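Local coordinates for SAM dependent methyltransferase (Aquifex aeolicus, PDB 3DH0), which binds S-adenosylmethionine in a Rossmann-like domain and probably transfers its methyl group to an acceptor, at residues A[105-110]-A[131-136]. Residues are numbered along the deposited sequence; the frame is centred on the assembly and turned at random.
Sequences NTVDFI and RVAKPF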
ATOM      1  N   ASN A 105      -1.445   7.861  15.963  1.00 27.01           N
ATOM      2  CA  ASN A 105      -2.705   8.389  15.457  1.00 28.10           C
ATOM      3  C   ASN A 105      -2.587   9.512  14.433  1.00 28.82           C
ATOM      4  O   ASN A 105      -3.196  10.575  14.577  1.00 29.02           O
ATOM      5  CB  ASN A 105      -3.536   8.838  16.654  1.00 28.71           C
ATOM      6  CG  ASN A 105      -3.518   7.810  17.776  1.00 31.94           C
ATOM      7  OD1 ASN A 105      -4.021   6.698  17.619  1.00 33.49           O
ATOM      8  ND2 ASN A 105      -2.915   8.169  18.906  1.00 31.00           N
ATOM      9  N   THR A 106      -1.824   9.261  13.377  1.00 29.18           N
ATOM     10  CA  THR A 106      -1.634  10.257  12.339  1.00 28.95           C
ATOM     11  C   THR A 106      -2.206   9.851  10.974  1.00 28.31           C
ATOM     12  O   THR A 106      -2.311  10.689  10.077  1.00 28.01           O
ATOM     13  CB  THR A 106      -0.122  10.607  12.183  1.00 29.80           C
ATOM     14  OG1 THR A 106       0.651   9.402  12.118  1.00 29.83           O
ATOM     15  CG2 THR A 106       0.363  11.443  13.358  1.00 30.59           C
ATOM     16  N   VAL A 107      -2.588   8.587  10.808  1.00 27.16           N
ATOM     17  CA  VAL A 107      -3.118   8.168   9.510  1.00 27.50           C
ATOM     18  C   VAL A 107      -4.556   7.669   9.508  1.00 26.27           C
ATOM     19  O   VAL A 107      -4.978   6.933  10.394  1.00 25.82           O
ATOM     20  CB  VAL A 107      -2.237   7.088   8.860  1.00 27.37           C
ATOM     21  CG1 VAL A 107      -0.803   7.558   8.814  1.00 27.10           C
ATOM     22  CG2 VAL A 107      -2.357   5.796   9.624  1.00 29.32           C
ATOM     23  N   ASP A 108      -5.288   8.069   8.477  1.00 24.89           N
ATOM     24  CA  ASP A 108      -6.693   7.716   8.321  1.00 25.36           C
ATOM     25  C   ASP A 108      -6.882   6.519   7.393  1.00 25.29           C
ATOM     26  O   ASP A 108      -7.760   5.673   7.590  1.00 23.62           O
ATOM     27  CB  ASP A 108      -7.444   8.930   7.763  1.00 25.83           C
ATOM     28  CG  ASP A 108      -7.272  10.167   8.625  1.00 27.22           C
ATOM     29  OD1 ASP A 108      -7.712  10.141   9.797  1.00 27.96           O
ATOM     30  OD2 ASP A 108      -6.694  11.161   8.134  1.00 26.56           O
ATOM     31  N   PHE A 109      -6.029   6.462   6.381  1.00 26.41           N
ATOM     32  CA  PHE A 109      -6.074   5.414   5.380  1.00 26.07           C
ATOM     33  C   PHE A 109      -4.704   4.757   5.220  1.00 24.43           C
ATOM     34  O   PHE A 109      -3.687   5.438   5.155  1.00 24.02           O
ATOM     35  CB  PHE A 109      -6.498   6.039   4.048  1.00 28.30           C
ATOM     36  CG  PHE A 109      -7.075   5.066   3.081  1.00 29.43           C
ATOM     37  CD1 PHE A 109      -8.446   4.860   3.030  1.00 31.08           C
ATOM     38  CD2 PHE A 109      -6.248   4.338   2.232  1.00 31.48           C
ATOM     39  CE1 PHE A 109      -9.004   3.938   2.139  1.00 31.23           C
ATOM     40  CE2 PHE A 109      -6.780   3.416   1.336  1.00 32.92           C
ATOM     41  CZ  PHE A 109      -8.170   3.211   1.288  1.00 30.80           C
ATOM     42  N   ILE A 110      -4.683   3.434   5.170  1.00 22.33           N
ATOM     43  CA  ILE A 110      -3.445   2.698   4.976  1.00 22.47           C
ATOM     44  C   ILE A 110      -3.604   1.866   3.704  1.00 22.59           C
ATOM     45  O   ILE A 110      -4.461   0.999   3.613  1.00 23.58           O
ATOM     46  CB  ILE A 110      -3.145   1.764   6.155  1.00 22.37           C
ATOM     47  CG1 ILE A 110      -3.102   2.553   7.462  1.00 22.32           C
ATOM     48  CG2 ILE A 110      -1.793   1.082   5.947  1.00 22.83           C
ATOM     49  CD1 ILE A 110      -3.231   1.673   8.701  1.00 19.91           C
ATOM     50  N   ARG A 131      -0.296   1.753  15.595  1.00 29.60           N
ATOM     51  CA  ARG A 131       0.224   2.891  16.324  1.00 29.70           C
ATOM     52  C   ARG A 131       0.073   4.172  15.517  1.00 29.85           C
ATOM     53  O   ARG A 131      -0.536   5.137  15.990  1.00 30.53           O
ATOM     54  CB  ARG A 131       1.700   2.668  16.686  1.00 29.30           C
ATOM     55  CG  ARG A 131       2.267   3.762  17.567  1.00 28.38           C
ATOM     56  CD  ARG A 131       3.724   3.536  17.896  1.00 27.21           C
ATOM     57  NE  ARG A 131       4.593   3.790  16.755  1.00 26.08           N
ATOM     58  CZ  ARG A 131       4.665   4.952  16.117  1.00 25.63           C
ATOM     59  NH1 ARG A 131       3.916   5.975  16.504  1.00 27.22           N
ATOM     60  NH2 ARG A 131       5.488   5.097  15.091  1.00 24.48           N
ATOM     61  N   VAL A 132       0.613   4.180  14.300  1.00 29.16           N
ATOM     62  CA  VAL A 132       0.533   5.371  13.465  1.00 28.56           C
ATOM     63  C   VAL A 132      -0.890   5.600  12.982  1.00 29.21           C
ATOM     64  O   VAL A 132      -1.257   6.702  12.574  1.00 29.11           O
ATOM     65  CB  VAL A 132       1.485   5.278  12.240  1.00 27.64           C
ATOM     66  CG1 VAL A 132       2.906   5.029  12.702  1.00 24.51           C
ATOM     67  CG2 VAL A 132       1.026   4.183  11.290  1.00 27.03           C
ATOM     68  N   ALA A 133      -1.690   4.546  13.045  1.00 29.75           N
ATOM     69  CA  ALA A 133      -3.079   4.604  12.613  1.00 31.67           C
ATOM     70  C   ALA A 133      -3.979   5.237  13.669  1.00 32.56           C
ATOM     71  O   ALA A 133      -3.850   4.934  14.849  1.00 33.43           O
ATOM     72  CB  ALA A 133      -3.571   3.202  12.300  1.00 31.33           C
ATOM     73  N   LYS A 134      -4.895   6.102  13.236  1.00 33.25           N
ATOM     74  CA  LYS A 134      -5.832   6.752  14.148  1.00 35.00           C
ATOM     75  C   LYS A 134      -6.819   5.728  14.705  1.00 37.72           C
ATOM     76  O   LYS A 134      -6.968   4.635  14.168  1.00 37.45           O
ATOM     77  CB  LYS A 134      -6.596   7.868  13.434  1.00 32.74           C
ATOM     78  CG  LYS A 134      -5.697   8.947  12.893  1.00 31.89           C
ATOM     79  CD  LYS A 134      -6.428  10.212  12.499  1.00 31.29           C
ATOM     80  CE  LYS A 134      -5.408  11.255  12.073  1.00 32.86           C
ATOM     81  NZ  LYS A 134      -5.985  12.546  11.632  1.00 33.29           N
ATOM     82  N   PRO A 135      -7.516   6.066  15.800  1.00 40.61           N
ATOM     83  CA  PRO A 135      -8.471   5.107  16.366  1.00 41.97           C
ATOM     84  C   PRO A 135      -9.461   4.563  15.337  1.00 43.31           C
ATOM     85  O   PRO A 135      -9.942   3.434  15.467  1.00 44.57           O
ATOM     86  CB  PRO A 135      -9.144   5.916  17.468  1.00 41.46           C
ATOM     87  CG  PRO A 135      -8.029   6.780  17.953  1.00 40.95           C
ATOM     88  CD  PRO A 135      -7.429   7.271  16.644  1.00 40.79           C
ATOM     89  N   PHE A 136      -9.759   5.369  14.321  1.00 44.35           N
ATOM     90  CA  PHE A 136     -10.683   4.977  13.251  1.00 46.64           C
ATOM     91  C   PHE A 136      -9.936   4.105  12.237  1.00 46.23           C
ATOM     92  O   PHE A 136      -9.974   2.871  12.320  1.00 47.94           O
ATOM     93  CB  PHE A 136     -11.232   6.226  12.549  1.00 50.53           C
ATOM     94  CG  PHE A 136     -12.149   7.076  13.418  1.00 54.60           C
ATOM     95  CD1 PHE A 136     -11.650   7.762  14.539  1.00 54.92           C
ATOM     96  CD2 PHE A 136     -13.516   7.177  13.119  1.00 54.69           C
ATOM     97  CE1 PHE A 136     -12.506   8.535  15.362  1.00 55.25           C
ATOM     98  CE2 PHE A 136     -14.375   7.940  13.924  1.00 55.79           C
ATOM     99  CZ  PHE A 136     -13.865   8.625  15.058  1.00 55.36           C
TER
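V107 and A133 form a parallel bridge, CA atoms 4.7 Å apart, in which V107 O accepts from K134 N (N-H...O 173°) and V107 N donates to V132 O. The pairing illustrates how the Rossmann-like methyltransferase fold closes a beta-alpha-beta crossover: strand 107-113 leads through helix 122-132 to its parallel neighbour 137-144, and the end of that helix is tied to the start of the first strand. The helix C-terminus offers its last carbonyls to the chain that leads into strand 107-113. R131 O accepts a hydrogen bond from N105 N at 2.9 Å, and V132 O is gripped twice, by T106 N at 2.7 Å and by V107 N.

On the buried side, methyl CG2 of V107 lies 3.9 Å from A133 CB, which I110 CD1 meets as well, while V132 CG2 approaches V107 CG2 at 4.1 Å. On the other side K134 runs extended beyond CG, past the carbonyl oxygens of N105 and V107, toward D108. Shortening K134 to an alanine would probably leave the D108 carboxylate without this cationic mate and strip the aliphatic cover from those two oxygens. D108 has a second partner, its OD2 being hydrogen-bonded to T40 N, whereas its OD1 faces K134 NZ at 3.5 Å in a long salt bridge.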